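Local atomic coordinates of poly-beta-hydroxybuterate polymerase (Cupriavidus necator, PDB entry 5T6O), a protein that polymerises hydroxybutyryl-CoA into polyhydroxybutyrate without a template, this chain being the catalytic domain of the class I enzyme. Residues E19-Q24 with E378-Y384; N48-I52 with Y384-K388; W77-D81 with A229-P233; E13-V17 with N368-A372. The protein carries 1 engineered substitution. All coordinates share one frame; numbering follows the deposited sequence.

Overall arrangement
Interactions 1, 2 and 4 bring C-terminal parts of the chain against N-terminal ones: interactions 1 and 4 at the edge of the alpha/beta hydrolase sheet (strands 23-28, 14-19 and 378-379), interaction 2 at the loop after strand 40-43. Interactions 1 and 4 share strand 14-19 and its neighbours and are partly buried; interaction 1 is rich in charge and hydrogen bonds, whereas interaction 4 is almost wholly apolar. Interaction 2 takes over from interaction 1 at Tyr384 and is buried, with one lysine held by backbone carbonyls. Interaction 3, also buried, lies beside it: the amide of Asn79 reaches both strand 230-233 and Ala387. The centres of interactions 3 and 4 are about 24 Å apart.

Interaction 1: E19-Q24 with E378-Y384; sequences ENEYFQ and EPAPGRY. With SO4 (sulfate ion), chain C.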
loop_
_atom_site.group_PDB
_atom_site.type_symbol
_atom_site.label_atom_id
_atom_site.label_comp_id
_atom_site.label_asym_id
_atom_site.label_seq_id
_atom_site.Cartn_x
_atom_site.Cartn_y
_atom_site.Cartn_z
ATOM N N GLU A 19 26.528 -27.222 -27.442
ATOM C CA GLU A 19 25.638 -27.751 -26.418
ATOM C C GLU A 19 26.454 -28.500 -25.379
ATOM O O GLU A 19 27.467 -29.140 -25.695
ATOM C CB GLU A 19 24.555 -28.669 -27.021
ATOM C CG GLU A 19 25.078 -29.971 -27.583
ATOM C CD GLU A 19 24.037 -30.730 -28.428
ATOM O OE1 GLU A 19 23.059 -30.109 -28.890
ATOM O OE2 GLU A 19 24.214 -31.949 -28.643
ATOM N N ASN A 20 26.001 -28.425 -24.132
ATOM C CA ASN A 20 26.526 -29.302 -23.089
ATOM C C ASN A 20 25.341 -29.754 -22.243
ATOM O O ASN A 20 24.179 -29.643 -22.653
ATOM C CB ASN A 20 27.656 -28.617 -22.288
ATOM C CG ASN A 20 27.182 -27.440 -21.431
ATOM O OD1 ASN A 20 25.988 -27.176 -21.286
ATOM N ND2 ASN A 20 28.144 -26.725 -20.849
ATOM N N GLU A 21 25.622 -30.273 -21.049
ATOM C CA GLU A 21 24.547 -30.826 -20.239
ATOM C C GLU A 21 23.562 -29.756 -19.801
ATOM O O GLU A 21 22.395 -30.072 -19.535
ATOM C CB GLU A 21 25.118 -31.550 -19.016
ATOM C CG GLU A 21 25.850 -32.845 -19.355
ATOM C CD GLU A 21 24.977 -33.828 -20.122
ATOM O OE1 GLU A 21 23.811 -34.026 -19.719
ATOM O OE2 GLU A 21 25.453 -34.394 -21.134
ATOM N N TYR A 22 23.995 -28.501 -19.757
ATOM C CA TYR A 22 23.210 -27.430 -19.161
ATOM C C TYR A 22 22.439 -26.603 -20.171
ATOM O O TYR A 22 21.408 -26.027 -19.814
ATOM C CB TYR A 22 24.122 -26.496 -18.355
ATOM C CG TYR A 22 24.768 -27.177 -17.179
ATOM C CD1 TYR A 22 25.947 -27.908 -17.328
ATOM C CD2 TYR A 22 24.192 -27.105 -15.907
ATOM C CE1 TYR A 22 26.539 -28.545 -16.245
ATOM C CE2 TYR A 22 24.780 -27.747 -14.814
ATOM C CZ TYR A 22 25.945 -28.457 -14.992
ATOM O OH TYR A 22 26.525 -29.083 -13.905
ATOM N N PHE A 23 22.905 -26.504 -21.414
ATOM C CA PHE A 23 22.250 -25.590 -22.344
ATOM C C PHE A 23 22.710 -25.860 -23.771
ATOM O O PHE A 23 23.689 -26.575 -24.015
ATOM C CB PHE A 23 22.531 -24.130 -21.977
ATOM C CG PHE A 23 23.901 -23.656 -22.384
ATOM C CD1 PHE A 23 25.030 -24.106 -21.722
ATOM C CD2 PHE A 23 24.053 -22.736 -23.416
ATOM C CE1 PHE A 23 26.291 -23.661 -22.103
ATOM C CE2 PHE A 23 25.303 -22.285 -23.794
ATOM C CZ PHE A 23 26.421 -22.742 -23.142
ATOM N N GLN A 24 21.960 -25.286 -24.711
ATOM C CA GLN A 24 22.358 -25.155 -26.106
ATOM C C GLN A 24 22.553 -23.680 -26.433
ATOM O O GLN A 24 21.745 -22.836 -26.031
ATOM C CB GLN A 24 21.301 -25.735 -27.045
ATOM C CG GLN A 24 21.186 -27.245 -26.981
ATOM C CD GLN A 24 20.162 -27.782 -27.941
ATOM O OE1 GLN A 24 19.010 -27.321 -27.970
ATOM N NE2 GLN A 24 20.580 -28.752 -28.765
ATOM N N GLU A 378 22.228 -28.514 -35.225
ATOM C CA GLU A 378 20.845 -28.749 -35.615
ATOM C C GLU A 378 20.157 -27.391 -35.684
ATOM O O GLU A 378 20.688 -26.404 -35.156
ATOM C CB GLU A 378 20.138 -29.675 -34.603
ATOM C CG GLU A 378 19.953 -28.993 -33.241
ATOM C CD GLU A 378 19.467 -29.935 -32.142
ATOM O OE1 GLU A 378 19.516 -31.161 -32.332
ATOM O OE2 GLU A 378 19.053 -29.439 -31.075
ATOM N N PRO A 379 18.998 -27.293 -36.341
ATOM C CA PRO A 379 18.342 -25.979 -36.467
ATOM C C PRO A 379 17.788 -25.469 -35.143
ATOM O O PRO A 379 17.381 -26.239 -34.271
ATOM C CB PRO A 379 17.202 -26.239 -37.462
ATOM C CG PRO A 379 17.552 -27.551 -38.152
ATOM C CD PRO A 379 18.255 -28.343 -37.062
ATOM N N ALA A 380 17.766 -24.143 -35.008
ATOM C CA ALA A 380 16.974 -23.517 -33.951
ATOM C C ALA A 380 15.519 -23.914 -34.189
ATOM O O ALA A 380 15.104 -24.093 -35.338
ATOM C CB ALA A 380 17.148 -22.015 -33.966
ATOM N N PRO A 381 14.723 -24.041 -33.116
ATOM C CA PRO A 381 14.999 -23.672 -31.728
ATOM C C PRO A 381 15.801 -24.709 -30.934
ATOM O O PRO A 381 16.074 -24.463 -29.758
ATOM C CB PRO A 381 13.590 -23.508 -31.135
ATOM C CG PRO A 381 12.744 -24.459 -31.940
ATOM C CD PRO A 381 13.303 -24.384 -33.331
ATOM N N GLY A 382 16.188 -25.819 -31.560
ATOM C CA GLY A 382 16.932 -26.852 -30.865
ATOM C C GLY A 382 16.033 -27.815 -30.107
ATOM O O GLY A 382 14.866 -27.545 -29.828
ATOM N N ARG A 383 16.600 -28.970 -29.759
ATOM C CA ARG A 383 15.791 -29.989 -29.096
ATOM C C ARG A 383 15.662 -29.775 -27.585
ATOM O O ARG A 383 14.699 -30.283 -26.992
ATOM C CB ARG A 383 16.354 -31.391 -29.396
ATOM C CG ARG A 383 17.646 -31.736 -28.690
ATOM C CD ARG A 383 18.303 -32.988 -29.306
ATOM N NE ARG A 383 19.498 -33.381 -28.560
ATOM C CZ ARG A 383 20.701 -32.834 -28.720
ATOM N NH1 ARG A 383 20.898 -31.872 -29.622
ATOM N NH2 ARG A 383 21.717 -33.256 -27.975
ATOM N N TYR A 384 16.585 -29.045 -26.935
ATOM C CA TYR A 384 16.444 -28.865 -25.484
ATOM C C TYR A 384 15.130 -28.179 -25.138
ATOM O O TYR A 384 14.438 -28.591 -24.198
ATOM C CB TYR A 384 17.600 -28.057 -24.879
ATOM C CG TYR A 384 18.928 -28.784 -24.751
ATOM C CD1 TYR A 384 19.212 -29.916 -25.523
ATOM C CD2 TYR A 384 19.912 -28.321 -23.869
ATOM C CE1 TYR A 384 20.431 -30.567 -25.420
ATOM C CE2 TYR A 384 21.140 -28.975 -23.750
ATOM C CZ TYR A 384 21.389 -30.091 -24.540
ATOM O OH TYR A 384 22.594 -30.743 -24.447
HETATM S S SO4 C . 31.704 -28.383 -21.629
HETATM O O1 SO4 C . 33.078 -28.492 -21.157
HETATM O O2 SO4 C . 31.101 -27.143 -21.121
HETATM O O3 SO4 C . 30.934 -29.536 -21.186
HETATM O O4 SO4 C . 31.716 -28.372 -23.088
HETATM O O HOH W 1 16.751 -25.735 -27.476
#
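The side-chain amide of Gln24 lies flat on the ring of Tyr384, the two planes only 8° apart, while its nitrogen is shared between two glutamates. The contact sits on the outer strands of the alpha/beta hydrolase sheet, where the turn between strands 14-19 and 23-28 meets the chain leaving strand 378-379. The methylenes of Gln24 are extended (chi2 -179°) and carry CG over the middle of the ring, 3.4 Å from the Tyr384 centroid, in a CH-pi contact. Beyond it, Gln24 NE2 donates to Glu19 OE1 at 2.8 Å and to Glu378 OE2 at 2.9 Å. On the other side of the amide, Gln24 OE1 accepts the backbone N-H of Tyr384 and a water that also donates to Pro381 O.

Arg383 ties the two acids together. It meets Glu19 end-on, NH1 to OE1 and NH2 to OE2, each 2.9 Å, and its NH1 also forms a salt bridge to Glu378 OE1. Its backbone N reaches Glu378 OE2 from the face opposite Gln24 NE2. The guanidinium probably offsets much of the charge that gathers round the amide. At the far end of the ring, the hydroxyl of Tyr384 donates to the backbone of the turn: OH lies 2.6 Å from Asn20 O, well above the plane of that carbonyl.

Interaction 2: N48-I52 with Y384-K388; sequences NKYYI and YVKAK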
loop_
_atom_site.group_PDB
_atom_site.type_symbol
_atom_site.label_atom_id
_atom_site.label_comp_id
_atom_site.label_asym_id
_atom_site.label_seq_id
_atom_site.Cartn_x
_atom_site.Cartn_y
_atom_site.Cartn_z
ATOM N N ASN A 48 10.570 -21.280 -16.550
ATOM C CA ASN A 48 10.043 -21.369 -17.916
ATOM C C ASN A 48 11.179 -21.304 -18.941
ATOM O O ASN A 48 12.359 -21.313 -18.575
ATOM C CB ASN A 48 8.986 -20.296 -18.211
ATOM C CG ASN A 48 7.669 -20.576 -17.511
ATOM O OD1 ASN A 48 7.126 -21.690 -17.579
ATOM N ND2 ASN A 48 7.153 -19.578 -16.829
ATOM N N LYS A 49 10.840 -21.264 -20.224
ATOM C CA LYS A 49 11.836 -21.409 -21.278
ATOM C C LYS A 49 12.102 -20.093 -21.999
ATOM O O LYS A 49 11.390 -19.101 -21.834
ATOM C CB LYS A 49 11.391 -22.484 -22.274
ATOM C CG LYS A 49 11.328 -23.864 -21.602
ATOM C CD LYS A 49 10.588 -24.864 -22.466
ATOM C CE LYS A 49 10.524 -26.221 -21.759
ATOM N NZ LYS A 49 9.887 -27.222 -22.665
ATOM N N TYR A 50 13.145 -20.109 -22.839
ATOM C CA TYR A 50 13.675 -18.859 -23.388
ATOM C C TYR A 50 12.706 -18.146 -24.317
ATOM O O TYR A 50 12.836 -16.929 -24.504
ATOM C CB TYR A 50 14.976 -19.118 -24.150
ATOM C CG TYR A 50 14.809 -19.660 -25.558
ATOM C CD1 TYR A 50 14.560 -18.805 -26.640
ATOM C CD2 TYR A 50 14.928 -21.021 -25.813
ATOM C CE1 TYR A 50 14.404 -19.301 -27.915
ATOM C CE2 TYR A 50 14.785 -21.522 -27.088
ATOM C CZ TYR A 50 14.528 -20.653 -28.136
ATOM O OH TYR A 50 14.395 -21.159 -29.403
ATOM N N TYR A 51 11.771 -18.871 -24.931
ATOM C CA TYR A 51 11.100 -18.353 -26.115
ATOM C C TYR A 51 10.052 -17.294 -25.800
ATOM O O TYR A 51 9.415 -16.788 -26.732
ATOM C CB TYR A 51 10.486 -19.502 -26.921
ATOM C CG TYR A 51 9.423 -20.314 -26.221
ATOM C CD1 TYR A 51 8.088 -19.905 -26.236
ATOM C CD2 TYR A 51 9.732 -21.529 -25.619
ATOM C CE1 TYR A 51 7.109 -20.651 -25.623
ATOM C CE2 TYR A 51 8.740 -22.296 -25.003
ATOM C CZ TYR A 51 7.438 -21.848 -25.009
ATOM O OH TYR A 51 6.451 -22.586 -24.400
ATOM N N ILE A 52 9.878 -16.918 -24.527
ATOM C CA ILE A 52 9.201 -15.651 -24.260
ATOM C C ILE A 52 9.903 -14.522 -25.011
ATOM O O ILE A 52 9.269 -13.532 -25.392
ATOM C CB ILE A 52 9.132 -15.369 -22.736
ATOM C CG1 ILE A 52 8.220 -14.166 -22.440
ATOM C CG2 ILE A 52 10.535 -15.120 -22.156
ATOM C CD1 ILE A 52 6.825 -14.296 -23.000
ATOM N N TYR A 384 16.585 -29.045 -26.935
ATOM C CA TYR A 384 16.444 -28.865 -25.484
ATOM C C TYR A 384 15.130 -28.179 -25.138
ATOM O O TYR A 384 14.438 -28.591 -24.198
ATOM C CB TYR A 384 17.600 -28.057 -24.879
ATOM C CG TYR A 384 18.928 -28.784 -24.751
ATOM C CD1 TYR A 384 19.212 -29.916 -25.523
ATOM C CD2 TYR A 384 19.912 -28.321 -23.869
ATOM C CE1 TYR A 384 20.431 -30.567 -25.420
ATOM C CE2 TYR A 384 21.140 -28.975 -23.750
ATOM C CZ TYR A 384 21.389 -30.091 -24.540
ATOM O OH TYR A 384 22.594 -30.743 -24.447
ATOM N N VAL A 385 14.762 -27.136 -25.887
ATOM C CA VAL A 385 13.581 -26.357 -25.520
ATOM C C VAL A 385 12.297 -27.170 -25.699
ATOM O O VAL A 385 11.261 -26.823 -25.119
ATOM C CB VAL A 385 13.530 -25.043 -26.330
ATOM C CG1 VAL A 385 13.243 -25.341 -27.799
ATOM C CG2 VAL A 385 12.482 -24.063 -25.729
ATOM N N LYS A 386 12.343 -28.264 -26.475
ATOM C CA LYS A 386 11.160 -29.091 -26.686
ATOM C C LYS A 386 10.947 -30.119 -25.582
ATOM O O LYS A 386 9.894 -30.767 -25.556
ATOM C CB LYS A 386 11.254 -29.813 -28.040
ATOM C CG LYS A 386 11.349 -28.843 -29.217
ATOM C CD LYS A 386 11.580 -29.565 -30.559
ATOM C CE LYS A 386 11.749 -28.533 -31.670
ATOM N NZ LYS A 386 11.943 -29.134 -33.009
ATOM N N ALA A 387 11.910 -30.289 -24.682
ATOM C CA ALA A 387 11.813 -31.318 -23.656
ATOM C C ALA A 387 10.834 -30.882 -22.574
ATOM O O ALA A 387 10.927 -29.766 -22.049
ATOM C CB ALA A 387 13.186 -31.606 -23.047
ATOM N N LYS A 388 9.901 -31.767 -22.239
ATOM C CA LYS A 388 8.937 -31.498 -21.183
ATOM C C LYS A 388 9.563 -31.739 -19.809
ATOM O O LYS A 388 10.559 -32.453 -19.669
ATOM C CB LYS A 388 7.705 -32.389 -21.357
ATOM C CG LYS A 388 7.933 -33.818 -20.940
#
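Lys49 reaches straight across to the C-terminal tail, its chain fully extended. CB starts 4.0 Å from Val385 CG2, and CG packs against Thr230. CD then passes over the tail, 3.9 Å from Val385 CG2 and closer to the carbonyl of the same residue, and CE is near both Val385 O and Ala387 O. At the tip, NZ donates to both carbonyl oxygens, 2.8 Å to Val385 O and 2.8 Å to Ala387 O, standing above each carbonyl plane. A salt bridge to Asp228 completes its polar surroundings, so the buried ammonium is well supplied with acceptors. The tail turns here, Ala387 N bonding back to Tyr384 O at 3.1 Å, which probably helps to bring the two carbonyls within reach of one ammonium.

Beneath the lysine, Val385 plugs an aromatic corner. Its CG2, anti to the backbone N, meets Tyr51 CD2 at the ring edge at 3.7 Å, and Tyr50 CE2 at the same distance. Tyr51 sends its own hydroxyl to Asp228, the acid that also holds Lys49. The loop gripped here follows strand 40-43; in alpha/beta hydrolase folds the loop at this point commonly contributes to the oxyanion hole, a role not established for these residues.

Interaction 3: W77-D81 with A229-P233; sequences WRNPD and ATNLP
The loop at Asn79 and Pro80 runs beside the start of strand 230-233 in roughly the same sense, with CA atoms 5.8 Å apart at Asn79 and Thr230, and no backbone-to-backbone hydrogen bond spans the gap. Side chains do the bonding instead. The amide of Asn79 straddles Thr230: OD1 accepts the N-H of Asn231 at 2.9 Å in a nearly straight bond (169°) lying in the carbonyl plane, while ND2 makes a weak bond to Ala229 O at 3.4 Å. Chi1 of -158° places CG of Asn79 opposite its own N and sends the amide across to the strand. Its ND2 has another acceptor in Ala387 O of the C-terminal tail.

A second amide bond runs the other way, from Asn231 ND2 to Pro80 O at 3.2 Å, approaching almost head-on to that carbonyl; the same ND2 also bonds Ala389 O near the chain terminus. Pro80 itself presses its ring against the strand, with CG only 3.1 Å from Asn231 O, and CG also meets Pro233 CD at 4.1 Å. Tyr92 of helix 89-108 touches both prolines. Strand 230-233 has its regular backbone partner in strand 188-191, so the loop borders the other edge of strand 230-233.

Chemically, two asparagines supply the complementary donors and acceptors that backbone pairing would otherwise provide, next to a proline that has no N-H. Because both also bond the tail through ND2, these buried amides knit three separate parts of the alpha/beta hydrolase domain together.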
loop_
_atom_site.group_PDB
_atom_site.type_symbol
_atom_site.label_atom_id
_atom_site.label_comp_id
_atom_site.label_asym_id
_atom_site.label_seq_id
_atom_site.Cartn_x
_atom_site.Cartn_y
_atom_site.Cartn_z
ATOM N N TRP A 77 18.147 -23.214 -22.204
ATOM C CA TRP A 77 18.500 -24.059 -21.069
ATOM C C TRP A 77 17.994 -25.481 -21.254
ATOM O O TRP A 77 16.892 -25.710 -21.766
ATOM C CB TRP A 77 17.894 -23.499 -19.786
ATOM C CG TRP A 77 18.384 -22.133 -19.416
ATOM C CD1 TRP A 77 17.805 -20.933 -19.708
ATOM C CD2 TRP A 77 19.545 -21.848 -18.652
ATOM N NE1 TRP A 77 18.547 -19.907 -19.166
ATOM C CE2 TRP A 77 19.622 -20.446 -18.509
ATOM C CE3 TRP A 77 20.533 -22.648 -18.068
ATOM C CZ2 TRP A 77 20.654 -19.824 -17.807
ATOM C CZ3 TRP A 77 21.554 -22.027 -17.360
ATOM C CH2 TRP A 77 21.610 -20.634 -17.243
ATOM N N ARG A 78 18.800 -26.433 -20.802
ATOM C CA ARG A 78 18.313 -27.794 -20.625
ATOM C C ARG A 78 17.140 -27.789 -19.650
ATOM O O ARG A 78 17.107 -26.997 -18.707
ATOM C CB ARG A 78 19.443 -28.675 -20.087
ATOM C CG ARG A 78 19.061 -30.126 -19.836
ATOM C CD ARG A 78 19.496 -30.985 -20.982
ATOM N NE ARG A 78 19.247 -32.396 -20.700
ATOM C CZ ARG A 78 20.103 -33.199 -20.067
ATOM N NH1 ARG A 78 21.270 -32.729 -19.638
ATOM N NH2 ARG A 78 19.789 -34.478 -19.863
ATOM N N ASN A 79 16.153 -28.645 -19.901
ATOM C CA ASN A 79 15.108 -28.871 -18.908
ATOM C C ASN A 79 15.570 -30.061 -18.072
ATOM O O ASN A 79 15.495 -31.197 -18.541
ATOM C CB ASN A 79 13.758 -29.135 -19.584
ATOM C CG ASN A 79 12.587 -28.841 -18.667
ATOM O OD1 ASN A 79 12.784 -28.580 -17.485
ATOM N ND2 ASN A 79 11.363 -28.884 -19.207
ATOM N N PRO A 80 16.087 -29.846 -16.861
ATOM C CA PRO A 80 16.855 -30.904 -16.192
ATOM C C PRO A 80 16.022 -32.141 -15.886
ATOM O O PRO A 80 14.837 -32.058 -15.557
ATOM C CB PRO A 80 17.349 -30.233 -14.903
ATOM C CG PRO A 80 16.525 -29.036 -14.744
ATOM C CD PRO A 80 16.116 -28.586 -16.105
ATOM N N ASP A 81 16.666 -33.294 -16.024
ATOM C CA ASP A 81 16.125 -34.591 -15.668
ATOM C C ASP A 81 16.827 -35.092 -14.413
ATOM O O ASP A 81 17.582 -34.358 -13.766
ATOM C CB ASP A 81 16.284 -35.577 -16.831
ATOM C CG ASP A 81 17.738 -35.771 -17.248
ATOM O OD1 ASP A 81 18.661 -35.411 -16.487
ATOM O OD2 ASP A 81 17.964 -36.296 -18.353
ATOM N N ALA A 229 6.306 -25.706 -18.322
ATOM C CA ALA A 229 7.077 -25.518 -17.095
ATOM C C ALA A 229 8.475 -26.132 -17.197
ATOM O O ALA A 229 8.740 -27.017 -18.006
ATOM C CB ALA A 229 6.341 -26.133 -15.901
ATOM N N THR A 230 9.384 -25.634 -16.359
ATOM C CA THR A 230 10.736 -26.162 -16.315
ATOM C C THR A 230 11.019 -26.701 -14.923
ATOM O O THR A 230 10.411 -26.271 -13.942
ATOM C CB THR A 230 11.768 -25.101 -16.695
ATOM O OG1 THR A 230 11.637 -23.967 -15.821
ATOM C CG2 THR A 230 11.544 -24.675 -18.157
ATOM N N ASN A 231 11.932 -27.662 -14.851
ATOM C CA ASN A 231 12.386 -28.184 -13.568
ATOM C C ASN A 231 13.561 -27.376 -13.051
ATOM O O ASN A 231 14.450 -26.998 -13.816
ATOM C CB ASN A 231 12.813 -29.644 -13.685
ATOM C CG ASN A 231 11.639 -30.577 -13.863
ATOM O OD1 ASN A 231 10.598 -30.405 -13.223
ATOM N ND2 ASN A 231 11.792 -31.560 -14.750
ATOM N N LEU A 232 13.580 -27.155 -11.736
ATOM C CA LEU A 232 14.742 -26.566 -11.091
ATOM C C LEU A 232 15.426 -27.629 -10.254
ATOM O O LEU A 232 14.749 -28.306 -9.475
ATOM C CB LEU A 232 14.348 -25.393 -10.190
ATOM C CG LEU A 232 13.639 -24.188 -10.821
ATOM C CD1 LEU A 232 13.380 -23.124 -9.757
ATOM C CD2 LEU A 232 14.476 -23.616 -11.986
ATOM N N PRO A 233 16.737 -27.807 -10.373
ATOM C CA PRO A 233 17.433 -28.742 -9.478
ATOM C C PRO A 233 17.326 -28.268 -8.035
ATOM O O PRO A 233 17.330 -27.070 -7.753
ATOM C CB PRO A 233 18.884 -28.709 -9.978
ATOM C CG PRO A 233 18.774 -28.106 -11.404
ATOM C CD PRO A 233 17.663 -27.123 -11.295
#

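Interaction 4: E13-V17 with N368-A372; sequences EGAVV and NYGNA
Tyr369 lays the face of its ring over the methyl of Ala15, whose CB stands 3.5 Å from the ring centroid and only 10° off the normal, a CH-pi contact. The ring is stretched out along strand 14-19, so that its far end passes over the neighbouring glycine: Tyr369 OH comes within 3.4 Å of Gly14 CA. At the near end, Val17 CG1 packs against Tyr369 CB at 3.8 Å and also reaches Gly370 N. The alternation of the strand explains the choice of partners, since Ala15 and Val17 turn their side chains to the tyrosine while Val16 points away.

Tyr369 has CG anti to its carbonyl carbon (chi1 -61°), which leads the ring back over the strand. Gly370 follows with a positive phi of 67° as the chain turns past Val17. No direct hydrogen bond joins the two segments. A water donates to Glu13 OE2 at 2.8 Å; its approach to the hydroxyl of Tyr369 is too short to be taken literally, and a bridge between the two side chains is therefore doubtful. Farther back, Tyr369 O is bonded by Arg375 of the same chain.

Strand 14-19 is flanked in the sheet by antiparallel strands 23-28 and 378-379, and the contact is CH-pi and apolar packing of a C-terminal loop on this outer part of the alpha/beta hydrolase sheet.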
loop_
_atom_site.group_PDB
_atom_site.type_symbol
_atom_site.label_atom_id
_atom_site.label_comp_id
_atom_site.label_asym_id
_atom_site.label_seq_id
_atom_site.Cartn_x
_atom_site.Cartn_y
_atom_site.Cartn_z
ATOM N N GLU A 13 14.872 -17.936 -37.544
ATOM C CA GLU A 13 15.782 -18.899 -38.162
ATOM C C GLU A 13 17.160 -18.848 -37.510
ATOM O O GLU A 13 17.730 -17.766 -37.319
ATOM C CB GLU A 13 15.893 -18.636 -39.670
ATOM C CG GLU A 13 16.762 -19.662 -40.415
ATOM C CD GLU A 13 16.610 -19.610 -41.932
ATOM O OE1 GLU A 13 15.832 -18.774 -42.435
ATOM O OE2 GLU A 13 17.289 -20.410 -42.624
ATOM N N GLY A 14 17.701 -20.022 -37.184
ATOM C CA GLY A 14 18.980 -20.093 -36.503
ATOM C C GLY A 14 19.493 -21.517 -36.439
ATOM O O GLY A 14 18.912 -22.433 -37.021
ATOM N N ALA A 15 20.603 -21.692 -35.716
ATOM C CA ALA A 15 21.203 -23.007 -35.525
ATOM C C ALA A 15 21.750 -23.122 -34.111
ATOM O O ALA A 15 22.221 -22.141 -33.529
ATOM C CB ALA A 15 22.336 -23.270 -36.526
ATOM N N VAL A 16 21.667 -24.330 -33.551
ATOM C CA VAL A 16 22.476 -24.657 -32.378
ATOM C C VAL A 16 23.930 -24.752 -32.817
ATOM O O VAL A 16 24.256 -25.494 -33.755
ATOM C CB VAL A 16 22.017 -25.984 -31.745
ATOM C CG1 VAL A 16 22.961 -26.410 -30.600
ATOM C CG2 VAL A 16 20.559 -25.926 -31.269
ATOM N N VAL A 17 24.815 -24.009 -32.147
ATOM C CA VAL A 17 26.245 -24.038 -32.453
ATOM C C VAL A 17 27.073 -24.642 -31.325
ATOM O O VAL A 17 28.290 -24.822 -31.490
ATOM C CB VAL A 17 26.782 -22.639 -32.836
ATOM C CG1 VAL A 17 26.164 -22.159 -34.154
ATOM C CG2 VAL A 17 26.531 -21.596 -31.729
ATOM N N ASN A 368 28.026 -18.140 -42.448
ATOM C CA ASN A 368 27.729 -19.426 -41.851
ATOM C C ASN A 368 27.648 -19.278 -40.343
ATOM O O ASN A 368 28.160 -18.315 -39.764
ATOM C CB ASN A 368 28.790 -20.469 -42.221
ATOM C CG ASN A 368 28.576 -21.026 -43.612
ATOM O OD1 ASN A 368 27.705 -21.872 -43.821
ATOM N ND2 ASN A 368 29.375 -20.564 -44.568
ATOM N N TYR A 369 26.971 -20.236 -39.721
ATOM C CA TYR A 369 26.886 -20.272 -38.271
ATOM C C TYR A 369 28.226 -20.682 -37.668
ATOM O O TYR A 369 28.981 -21.463 -38.252
ATOM C CB TYR A 369 25.811 -21.263 -37.830
ATOM C CG TYR A 369 24.408 -20.952 -38.312
ATOM C CD1 TYR A 369 23.663 -19.938 -37.716
ATOM C CD2 TYR A 369 23.813 -21.699 -39.326
ATOM C CE1 TYR A 369 22.380 -19.659 -38.126
ATOM C CE2 TYR A 369 22.515 -21.426 -39.749
ATOM C CZ TYR A 369 21.806 -20.399 -39.140
ATOM O OH TYR A 369 20.512 -20.099 -39.528
ATOM N N GLY A 370 28.507 -20.159 -36.476
ATOM C CA GLY A 370 29.625 -20.629 -35.679
ATOM C C GLY A 370 30.976 -20.323 -36.309
ATOM O O GLY A 370 31.173 -19.296 -36.956
ATOM N N ASN A 371 31.928 -21.223 -36.080
ATOM C CA ASN A 371 33.257 -21.149 -36.688
ATOM C C ASN A 371 33.794 -22.571 -36.814
ATOM O O ASN A 371 33.068 -23.542 -36.587
ATOM C CB ASN A 371 34.185 -20.228 -35.877
ATOM C CG ASN A 371 34.417 -20.708 -34.436
ATOM O OD1 ASN A 371 34.037 -21.811 -34.057
ATOM N ND2 ASN A 371 35.064 -19.862 -33.633
ATOM N N ALA A 372 35.080 -22.701 -37.163
ATOM C CA ALA A 372 35.660 -24.033 -37.327
ATOM C C ALA A 372 35.481 -24.868 -36.068
ATOM O O ALA A 372 35.144 -26.054 -36.146
ATOM C CB ALA A 372 37.142 -23.941 -37.690
HETATM O O HOH W 2 19.643 -21.389 -41.417
#